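Local coordinates for protein type C neurotoxin (Clostridium botulinum, PDB 4F83) that probably binds receptors on nerve cells through the two-domain receptor-binding part of a clostridial neurotoxin, at residues A[304-309]-A[327-332]; A[342-347]-A[357-362]; A[26-31]-A[51-56]. All blocks are in the same frame, centred on the assembly; numbering follows the deposited sequence.

From the N terminus, contact 3 comes first: it pairs strands 26-30 and 51-55, closing a loop of 19 residues in the N-terminal receptor-binding region of concanavalin type. Contact 1 follows far along the chain, in the C-terminal region of trefoil type, where it brings back a 17-residue excursion between 304-309 and 327-332. Contact 2 then closes the shorter hairpin between 342-347 and 357-362. The three loops succeed one another, none nested or crossed. Contacts 1 and 2 belong to one antiparallel sheet and touch, Ile306 O lying 3.8 Å from Phe343 CE2, whereas the centres of contacts 1 and 3 are about 52 Å apart.

Contact 1. Residues A[304-309]-A[327-332]; sequences YMIIRD and YALKLQ. With SO4 (sulfate ion), chain H.
The guanidinium of Arg308 lies flat on the Tyr327 ring, with CZ 3.9 Å from the ring centroid and the two planes 17° apart, a stacked cation-pi pair. Its rotation is constrained from the next residue: NE donates to Asp309 O at 2.9 Å, in the guanidinium plane. On the same face of the sheet Leu331 CD1 stands over the Tyr304 ring in a CH-pi contact, and the other methyl of Leu331, CD2, meets Ile306 CG1 at 3.9 Å.

The opposite face carries Ile307 and Lys330. CG of Lys330 sits between its backbone N and carbonyl carbon (chi1 71°), and the extended chain beyond runs past Ile307 CD1 and Asp309 OD2 to where NZ donates a hydrogen bond to sulfate O4 at 3.1 Å. Thr310 N, Asp311 N and Arg377 also bind this sulfate, probably from the crystallisation liquor. A water bridges Asp309 OD1 and Ala328 N.

Five backbone hydrogen bonds hold this antiparallel pair, ending with Asp309 N to Ala328 O at 2.8 Å. Strand 302-308 continues the sheet to strand 292-299, and strand 326-332 to strand 383-389, while Leu256 of strand 255-260 packs against Ile306 and Leu331 within the trefoil-type domain.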
loop_
_atom_site.group_PDB
_atom_site.type_symbol
_atom_site.label_atom_id
_atom_site.label_comp_id
_atom_site.label_asym_id
_atom_site.label_seq_id
_atom_site.Cartn_x
_atom_site.Cartn_y
_atom_site.Cartn_z
ATOM N N TYR A 304 26.792 1.880 -8.285
ATOM C CA TYR A 304 26.830 3.310 -8.652
ATOM C C TYR A 304 25.866 4.064 -7.775
ATOM O O TYR A 304 24.950 3.464 -7.218
ATOM C CB TYR A 304 26.378 3.511 -10.113
ATOM C CG TYR A 304 27.277 2.859 -11.122
ATOM C CD1 TYR A 304 28.341 3.572 -11.689
ATOM C CD2 TYR A 304 27.018 1.548 -11.589
ATOM C CE1 TYR A 304 29.155 2.996 -12.660
ATOM C CE2 TYR A 304 27.842 0.951 -12.561
ATOM C CZ TYR A 304 28.903 1.682 -13.089
ATOM O OH TYR A 304 29.722 1.099 -14.055
ATOM N N MET A 305 26.075 5.377 -7.627
ATOM C CA MET A 305 25.014 6.234 -7.065
ATOM C C MET A 305 24.490 7.166 -8.155
ATOM O O MET A 305 25.229 7.547 -9.082
ATOM C CB MET A 305 25.516 7.060 -5.859
ATOM C CG MET A 305 26.658 7.974 -6.174
ATOM S SD MET A 305 27.256 8.970 -4.741
ATOM C CE MET A 305 25.742 9.784 -4.215
ATOM N N ILE A 306 23.213 7.509 -8.052
ATOM C CA ILE A 306 22.597 8.451 -8.989
ATOM C C ILE A 306 22.916 9.866 -8.570
ATOM O O ILE A 306 22.736 10.238 -7.394
ATOM C CB ILE A 306 21.084 8.224 -9.040
ATOM C CG1 ILE A 306 20.811 6.802 -9.521
ATOM C CG2 ILE A 306 20.414 9.266 -10.005
ATOM C CD1 ILE A 306 19.302 6.476 -9.636
ATOM N N ILE A 307 23.387 10.678 -9.516
ATOM C CA ILE A 307 23.598 12.081 -9.217
ATOM C C ILE A 307 22.903 12.964 -10.243
ATOM O O ILE A 307 22.605 12.542 -11.358
ATOM C CB ILE A 307 25.100 12.450 -9.135
ATOM C CG1 ILE A 307 25.785 12.304 -10.506
ATOM C CG2 ILE A 307 25.821 11.644 -8.011
ATOM C CD1 ILE A 307 27.227 12.837 -10.566
ATOM N N ARG A 308 22.576 14.172 -9.833
ATOM C CA ARG A 308 22.097 15.151 -10.789
ATOM C C ARG A 308 23.255 15.645 -11.681
ATOM O O ARG A 308 24.377 15.847 -11.203
ATOM C CB ARG A 308 21.481 16.329 -10.020
ATOM C CG ARG A 308 20.570 17.196 -10.868
ATOM C CD ARG A 308 20.500 18.623 -10.300
ATOM N NE ARG A 308 21.648 19.405 -10.724
ATOM C CZ ARG A 308 21.950 20.620 -10.310
ATOM N NH1 ARG A 308 22.995 21.224 -10.832
ATOM N NH2 ARG A 308 21.207 21.248 -9.386
ATOM N N ASP A 309 22.994 15.839 -12.971
ATOM C CA ASP A 309 24.010 16.462 -13.841
ATOM C C ASP A 309 24.320 17.881 -13.375
ATOM O O ASP A 309 23.460 18.581 -12.858
ATOM C CB ASP A 309 23.513 16.563 -15.292
ATOM C CG ASP A 309 23.588 15.269 -16.044
ATOM O OD1 ASP A 309 23.131 15.266 -17.227
ATOM O OD2 ASP A 309 24.091 14.253 -15.493
ATOM N N TYR A 327 17.827 19.231 -15.719
ATOM C CA TYR A 327 19.067 18.459 -15.585
ATOM C C TYR A 327 18.754 16.982 -15.676
ATOM O O TYR A 327 17.852 16.468 -14.987
ATOM C CB TYR A 327 19.744 18.722 -14.219
ATOM C CG TYR A 327 19.991 20.177 -13.927
ATOM C CD1 TYR A 327 21.200 20.781 -14.290
ATOM C CD2 TYR A 327 19.032 20.947 -13.297
ATOM C CE1 TYR A 327 21.428 22.146 -14.038
ATOM C CE2 TYR A 327 19.253 22.324 -13.045
ATOM C CZ TYR A 327 20.448 22.899 -13.424
ATOM O OH TYR A 327 20.679 24.248 -13.171
ATOM N N ALA A 328 19.511 16.295 -16.508
ATOM C CA ALA A 328 19.463 14.836 -16.547
ATOM C C ALA A 328 20.169 14.288 -15.320
ATOM O O ALA A 328 20.797 15.041 -14.543
ATOM C CB ALA A 328 20.138 14.301 -17.841
ATOM N N LEU A 329 20.044 12.973 -15.158
ATOM C CA LEU A 329 20.686 12.228 -14.066
ATOM C C LEU A 329 21.707 11.267 -14.652
ATOM O O LEU A 329 21.563 10.813 -15.790
ATOM C CB LEU A 329 19.640 11.439 -13.274
ATOM C CG LEU A 329 18.398 12.234 -12.846
ATOM C CD1 LEU A 329 17.426 11.315 -12.115
ATOM C CD2 LEU A 329 18.842 13.370 -11.913
ATOM N N LYS A 330 22.724 10.926 -13.860
ATOM C CA LYS A 330 23.746 9.993 -14.351
ATOM C C LYS A 330 24.227 9.103 -13.207
ATOM O O LYS A 330 23.899 9.341 -12.066
ATOM C CB LYS A 330 24.913 10.751 -14.971
ATOM C CG LYS A 330 25.783 11.480 -14.014
ATOM C CD LYS A 330 26.787 12.405 -14.802
ATOM C CE LYS A 330 27.625 13.228 -13.856
ATOM N NZ LYS A 330 28.585 14.135 -14.589
ATOM N N LEU A 331 24.954 8.042 -13.558
ATOM C CA LEU A 331 25.584 7.193 -12.538
ATOM C C LEU A 331 26.999 7.613 -12.264
ATOM O O LEU A 331 27.738 8.011 -13.193
ATOM C CB LEU A 331 25.570 5.728 -12.987
ATOM C CG LEU A 331 24.205 5.092 -13.272
ATOM C CD1 LEU A 331 24.399 3.656 -13.827
ATOM C CD2 LEU A 331 23.322 5.111 -12.038
ATOM N N GLN A 332 27.392 7.485 -11.000
ATOM C CA GLN A 332 28.727 7.822 -10.528
ATOM C C GLN A 332 29.245 6.623 -9.740
ATOM O O GLN A 332 28.582 6.139 -8.843
ATOM C CB GLN A 332 28.646 9.046 -9.601
ATOM C CG GLN A 332 29.936 9.335 -8.863
ATOM C CD GLN A 332 29.936 10.671 -8.167
ATOM O OE1 GLN A 332 29.808 11.716 -8.806
ATOM N NE2 GLN A 332 30.120 10.650 -6.860
HETATM S S SO4 H . 27.198 17.178 -16.611
HETATM O O1 SO4 H . 28.592 17.619 -16.705
HETATM O O2 SO4 H . 26.336 18.351 -16.858
HETATM O O3 SO4 H . 26.991 16.180 -17.650
HETATM O O4 SO4 H . 26.917 16.610 -15.282
HETATM O O HOH W 1 22.008 17.417 -18.055
#

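Contact 2. Residues A[342-347]-A[357-362]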
loop_
_atom_site.group_PDB
_atom_site.type_symbol
_atom_site.label_atom_id
_atom_site.label_comp_id
_atom_site.label_asym_id
_atom_site.label_seq_id
_atom_site.Cartn_x
_atom_site.Cartn_y
_atom_site.Cartn_z
ATOM N N ILE A 342 22.304 13.839 -3.255
ATOM C CA ILE A 342 21.383 13.743 -2.107
ATOM C C ILE A 342 20.052 14.367 -2.475
ATOM O O ILE A 342 20.010 15.487 -3.060
ATOM C CB ILE A 342 21.975 14.413 -0.828
ATOM C CG1 ILE A 342 23.229 13.617 -0.402
ATOM C CG2 ILE A 342 20.926 14.403 0.312
ATOM C CD1 ILE A 342 24.016 14.209 0.770
ATOM N N PHE A 343 18.973 13.659 -2.135
ATOM C CA PHE A 343 17.629 14.083 -2.494
ATOM C C PHE A 343 16.780 14.049 -1.253
ATOM O O PHE A 343 17.172 13.420 -0.265
ATOM C CB PHE A 343 17.062 13.122 -3.555
ATOM C CG PHE A 343 17.866 13.108 -4.846
ATOM C CD1 PHE A 343 17.563 13.993 -5.869
ATOM C CD2 PHE A 343 18.947 12.226 -5.007
ATOM C CE1 PHE A 343 18.314 13.997 -7.072
ATOM C CE2 PHE A 343 19.694 12.208 -6.177
ATOM C CZ PHE A 343 19.381 13.098 -7.223
ATOM N N SER A 344 15.640 14.739 -1.264
ATOM C CA SER A 344 14.689 14.560 -0.156
ATOM C C SER A 344 13.457 13.900 -0.731
ATOM O O SER A 344 13.045 14.211 -1.870
ATOM C CB SER A 344 14.334 15.880 0.522
ATOM O OG SER A 344 13.992 16.852 -0.424
ATOM N N ILE A 345 12.857 13.000 0.040
ATOM C CA ILE A 345 11.652 12.305 -0.430
ATOM C C ILE A 345 10.461 12.753 0.416
ATOM O O ILE A 345 10.553 12.767 1.633
ATOM C CB ILE A 345 11.853 10.760 -0.405
ATOM C CG1 ILE A 345 10.627 10.040 -0.962
ATOM C CG2 ILE A 345 12.250 10.259 1.028
ATOM C CD1 ILE A 345 10.978 8.607 -1.398
ATOM N N LYS A 346 9.351 13.142 -0.222
ATOM C CA LYS A 346 8.213 13.698 0.529
ATOM C C LYS A 346 6.896 13.095 0.066
ATOM O O LYS A 346 6.755 12.741 -1.092
ATOM C CB LYS A 346 8.157 15.229 0.330
ATOM C CG LYS A 346 9.363 15.964 0.937
ATOM C CD LYS A 346 9.165 17.500 0.973
ATOM C CE LYS A 346 10.447 18.166 1.511
ATOM N NZ LYS A 346 10.338 19.637 1.720
ATOM N N ASN A 347 5.911 13.038 0.957
ATOM C CA ASN A 347 4.607 12.558 0.569
ATOM C C ASN A 347 3.872 13.671 -0.143
ATOM O O ASN A 347 4.049 14.847 0.186
ATOM C CB ASN A 347 3.825 12.061 1.789
ATOM C CG ASN A 347 4.094 10.599 2.101
ATOM O OD1 ASN A 347 4.493 9.823 1.221
ATOM N ND2 ASN A 347 3.861 10.206 3.348
ATOM N N GLN A 357 7.074 12.382 -3.964
ATOM C CA GLN A 357 7.855 13.317 -4.765
ATOM C C GLN A 357 9.295 13.385 -4.244
ATOM O O GLN A 357 9.556 13.124 -3.054
ATOM C CB GLN A 357 7.199 14.709 -4.792
ATOM C CG GLN A 357 5.856 14.677 -5.580
ATOM C CD GLN A 357 5.022 15.933 -5.380
ATOM O OE1 GLN A 357 4.846 16.420 -4.259
ATOM N NE2 GLN A 357 4.485 16.454 -6.480
ATOM N N ILE A 358 10.219 13.674 -5.152
ATOM C CA ILE A 358 11.641 13.662 -4.828
ATOM C C ILE A 358 12.239 14.989 -5.252
ATOM O O ILE A 358 12.020 15.427 -6.395
ATOM C CB ILE A 358 12.384 12.521 -5.552
ATOM C CG1 ILE A 358 11.730 11.182 -5.190
ATOM C CG2 ILE A 358 13.871 12.563 -5.165
ATOM C CD1 ILE A 358 11.991 10.064 -6.157
ATOM N N PHE A 359 12.961 15.618 -4.326
ATOM C CA PHE A 359 13.512 16.951 -4.547
ATOM C C PHE A 359 15.008 16.958 -4.342
ATOM O O PHE A 359 15.549 16.077 -3.655
ATOM C CB PHE A 359 12.844 17.956 -3.607
ATOM C CG PHE A 359 11.349 17.964 -3.721
ATOM C CD1 PHE A 359 10.712 18.829 -4.638
ATOM C CD2 PHE A 359 10.575 17.107 -2.930
ATOM C CE1 PHE A 359 9.309 18.837 -4.762
ATOM C CE2 PHE A 359 9.175 17.106 -3.038
ATOM C CZ PHE A 359 8.538 17.965 -3.972
ATOM N N SER A 360 15.679 17.928 -4.963
ATOM C CA SER A 360 17.059 18.230 -4.620
ATOM C C SER A 360 17.176 19.692 -4.239
ATOM O O SER A 360 16.486 20.565 -4.813
ATOM C CB SER A 360 18.007 17.869 -5.800
ATOM O OG SER A 360 19.271 18.522 -5.696
ATOM N N SER A 361 18.062 19.962 -3.273
ATOM C CA SER A 361 18.344 21.329 -2.854
ATOM C C SER A 361 19.791 21.706 -3.157
ATOM O O SER A 361 20.315 22.669 -2.607
ATOM C CB SER A 361 18.082 21.467 -1.342
ATOM O OG SER A 361 16.716 21.258 -1.061
ATOM N N PHE A 362 20.471 20.908 -3.983
ATOM C CA PHE A 362 21.861 21.198 -4.302
ATOM C C PHE A 362 21.953 22.343 -5.306
ATOM O O PHE A 362 21.551 22.183 -6.474
ATOM C CB PHE A 362 22.570 19.964 -4.863
ATOM C CG PHE A 362 24.064 20.123 -4.945
ATOM C CD1 PHE A 362 24.849 20.035 -3.785
ATOM C CD2 PHE A 362 24.682 20.363 -6.155
ATOM C CE1 PHE A 362 26.235 20.176 -3.830
ATOM C CE2 PHE A 362 26.105 20.524 -6.201
ATOM C CZ PHE A 362 26.849 20.418 -5.052
HETATM O O HOH W 2 20.890 16.370 -5.522
HETATM O O HOH W 3 19.376 17.879 -1.849
HETATM O O HOH W 4 16.275 18.374 -0.907
HETATM O O HOH W 5 5.787 16.564 -1.681
#
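Lys346 and Phe359 cross at about a right angle on one face of this beta hairpin. CB of the lysine meets the ring at its edge, 4.0 Å from Phe359 CE2, and CD lies equally close to that same carbon, so the aliphatic chain starts at the rim of the phenyl group and climbs to the side of one face, where its ammonium lies. NZ is too distant from the ring for more than a weak attraction; it donates instead to a bound tetraethylene glycol, probably from the crystallisation liquor. Further along this face, Ser344 OG approaches Phe359 CB, and a water links that hydroxyl to Ser361 OG.

Ile345 and Ile358 occupy the other face, and Phe343 meets Ile358 obliquely there, CG2 of the isoleucine reaching Phe343 CB at 3.6 Å. With CG1 of Ile358 beside the backbone N (chi1 -57°), the CG2 methyl is the branch turned to Phe343. The Phe343 ring also turns an edge toward Phe359 O, and its CD1 rests 3.9 Å from Ser360 CB.

Between the side-chain layers, four backbone hydrogen bonds join Ser344 to Phe359 and Lys346 to Gln357, each pair bonding in both directions. Where the strands part, Ser360 OG accepts from Phe362 N at 3.2 Å in an ST turn, and a water lies within hydrogen-bonding distance of both this hydroxyl and Ile342 O. At the other end, a water donates to both Asn347 O and Gln357 OE1, whereas the amide nitrogen of Gln357 is held by Ser401 and Leu396 O.

Strand 343-347 pairs on its outer side with strand 292-299, and strand 356-360 with strand 366-373. Phe405 and Trp403 of strand 403-406 pack against Ile358, with Phe405 also touching Ile345, while Tyr392 meets the Phe359 ring.

Contact 3. Residues A[26-31]-A[51-56]; sequences EVRLEG and KIIVNL
Glu26 and Asn55 start a regular antiparallel ladder, part of a three-stranded sheet in the concanavalin-like, N-terminal receptor-binding region. Strand 26-30 is an outermost strand of that sheet and strand 51-55 its middle one. Three hydrogen-bonded pairs, Glu26 with Asn55, Arg28 with Ile53 and Glu30 with Lys51, each exchange two backbone bonds, satisfying the N-H and C=O of all six residues. The central pair is nearly straight, with Ile53 N to Arg28 O at 2.8 Å and 171° at the hydrogen; Glu26 N to Asn55 O bends to 143°. Arg28 O also receives a CA-H contact from Ile52. Backbone hydrogen bonds between Ile52 and Phe181 and between Val54 and Ile179 join the middle strand to strand 178-181.

Charges gather on the face bearing these three pairs. The Arg28 guanidinium is met at its edge, in plane, by both neighbouring carboxylates: NH1 forms a salt bridge with Glu26 OE2 at 3.5 Å, and NE a long one with Glu30 OE1. The network stays within strand 26-30, probably offsetting part of the acidic charge. Glu26 runs beside Asn55, their carboxylate and amide planes 65° apart, while Asn55 OD1 takes hydrogen bonds from Thr178 and Lys177.

Val27, Leu29, Ile52 and Val54 occupy the opposite face, where Val27 CG1 lies 4.1 Å from Ile52 CG2 and where Leu10 and Leu8 of strand 6-13 pack against Val27 and Val54.

Back on the charged face, the Ile53 methyl CD1 lies against the Glu30 carboxylate, 3.6 Å from both OE1 and OE2.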
loop_
_atom_site.group_PDB
_atom_site.type_symbol
_atom_site.label_atom_id
_atom_site.label_comp_id
_atom_site.label_asym_id
_atom_site.label_seq_id
_atom_site.Cartn_x
_atom_site.Cartn_y
_atom_site.Cartn_z
ATOM N N GLU A 26 -10.696 -13.653 24.291
ATOM C CA GLU A 26 -9.750 -14.744 24.083
ATOM C C GLU A 26 -9.285 -14.691 22.627
ATOM O O GLU A 26 -10.096 -14.544 21.728
ATOM C CB GLU A 26 -10.423 -16.079 24.341
ATOM C CG GLU A 26 -9.479 -17.271 24.310
ATOM C CD GLU A 26 -10.180 -18.563 24.709
ATOM O OE1 GLU A 26 -11.369 -18.747 24.355
ATOM O OE2 GLU A 26 -9.548 -19.391 25.384
ATOM N N VAL A 27 -7.975 -14.793 22.426
ATOM C CA VAL A 27 -7.378 -14.716 21.085
ATOM C C VAL A 27 -6.365 -15.845 20.934
ATOM O O VAL A 27 -5.304 -15.827 21.568
ATOM C CB VAL A 27 -6.699 -13.356 20.851
ATOM C CG1 VAL A 27 -6.130 -13.270 19.439
ATOM C CG2 VAL A 27 -7.695 -12.213 21.090
ATOM N N ARG A 28 -6.707 -16.836 20.111
ATOM C CA ARG A 28 -5.862 -18.027 19.973
ATOM C C ARG A 28 -5.344 -18.130 18.551
ATOM O O ARG A 28 -6.124 -18.023 17.597
ATOM C CB ARG A 28 -6.634 -19.294 20.343
ATOM C CG ARG A 28 -5.797 -20.579 20.211
ATOM C CD ARG A 28 -6.351 -21.730 21.035
ATOM N NE ARG A 28 -7.716 -22.088 20.660
ATOM C CZ ARG A 28 -8.808 -21.706 21.325
ATOM N NH1 ARG A 28 -8.701 -20.941 22.409
ATOM N NH2 ARG A 28 -10.012 -22.084 20.906
ATOM N N LEU A 29 -4.027 -18.326 18.419
ATOM C CA LEU A 29 -3.376 -18.469 17.110
ATOM C C LEU A 29 -3.136 -19.943 16.818
ATOM O O LEU A 29 -2.669 -20.675 17.686
ATOM C CB LEU A 29 -2.041 -17.723 17.102
ATOM C CG LEU A 29 -1.997 -16.222 16.833
ATOM C CD1 LEU A 29 -2.863 -15.419 17.782
ATOM C CD2 LEU A 29 -0.567 -15.743 16.904
ATOM N N GLU A 30 -3.467 -20.376 15.604
ATOM C CA GLU A 30 -3.292 -21.770 15.189
ATOM C C GLU A 30 -2.530 -21.863 13.872
ATOM O O GLU A 30 -2.718 -21.039 12.970
ATOM C CB GLU A 30 -4.641 -22.475 15.040
ATOM C CG GLU A 30 -5.415 -22.620 16.334
ATOM C CD GLU A 30 -6.665 -23.470 16.188
ATOM O OE1 GLU A 30 -7.174 -23.957 17.232
ATOM O OE2 GLU A 30 -7.152 -23.646 15.042
ATOM N N GLY A 31 -1.670 -22.872 13.753
ATOM C CA GLY A 31 -0.860 -23.014 12.542
ATOM C C GLY A 31 0.031 -21.803 12.306
ATOM O O GLY A 31 0.406 -21.114 13.248
ATOM N N LYS A 51 -5.016 -20.026 11.422
ATOM C CA LYS A 51 -6.285 -19.462 11.909
ATOM C C LYS A 51 -6.030 -18.592 13.106
ATOM O O LYS A 51 -5.117 -18.859 13.884
ATOM C CB LYS A 51 -7.243 -20.566 12.342
ATOM C CG LYS A 51 -7.854 -21.384 11.223
ATOM C CD LYS A 51 -8.879 -22.369 11.803
ATOM C CE LYS A 51 -9.169 -23.532 10.841
ATOM N NZ LYS A 51 -9.320 -23.091 9.414
ATOM N N ILE A 52 -6.860 -17.568 13.269
ATOM C CA ILE A 52 -6.953 -16.842 14.518
ATOM C C ILE A 52 -8.387 -16.991 15.014
ATOM O O ILE A 52 -9.325 -16.692 14.302
ATOM C CB ILE A 52 -6.572 -15.335 14.352
ATOM C CG1 ILE A 52 -5.109 -15.203 13.897
ATOM C CG2 ILE A 52 -6.823 -14.553 15.660
ATOM C CD1 ILE A 52 -4.700 -13.790 13.537
ATOM N N ILE A 53 -8.553 -17.502 16.228
ATOM C CA ILE A 53 -9.877 -17.716 16.770
ATOM C C ILE A 53 -10.085 -16.729 17.907
ATOM O O ILE A 53 -9.378 -16.767 18.897
ATOM C CB ILE A 53 -10.066 -19.195 17.263
ATOM C CG1 ILE A 53 -9.884 -20.165 16.087
ATOM C CG2 ILE A 53 -11.453 -19.401 17.861
ATOM C CD1 ILE A 53 -9.776 -21.602 16.510
ATOM N N VAL A 54 -11.029 -15.825 17.728
ATOM C CA VAL A 54 -11.383 -14.850 18.757
ATOM C C VAL A 54 -12.678 -15.260 19.422
ATOM O O VAL A 54 -13.672 -15.523 18.744
ATOM C CB VAL A 54 -11.511 -13.420 18.152
ATOM C CG1 VAL A 54 -11.955 -12.418 19.214
ATOM C CG2 VAL A 54 -10.159 -12.995 17.543
ATOM N N ASN A 55 -12.665 -15.318 20.765
ATOM C CA ASN A 55 -13.879 -15.495 21.539
ATOM C C ASN A 55 -14.163 -14.287 22.411
ATOM O O ASN A 55 -13.443 -14.025 23.388
ATOM C CB ASN A 55 -13.813 -16.792 22.383
ATOM C CG ASN A 55 -14.267 -17.986 21.597
ATOM O OD1 ASN A 55 -15.467 -18.212 21.435
ATOM N ND2 ASN A 55 -13.316 -18.706 21.016
ATOM N N LEU A 56 -15.212 -13.546 22.058
ATOM C CA LEU A 56 -15.587 -12.359 22.814
ATOM C C LEU A 56 -16.154 -12.756 24.142
ATOM O O LEU A 56 -16.774 -13.815 24.259
ATOM C CB LEU A 56 -16.637 -11.538 22.064
ATOM C CG LEU A 56 -16.235 -10.978 20.708
ATOM C CD1 LEU A 56 -17.423 -10.228 20.117
ATOM C CD2 LEU A 56 -15.041 -10.068 20.852
#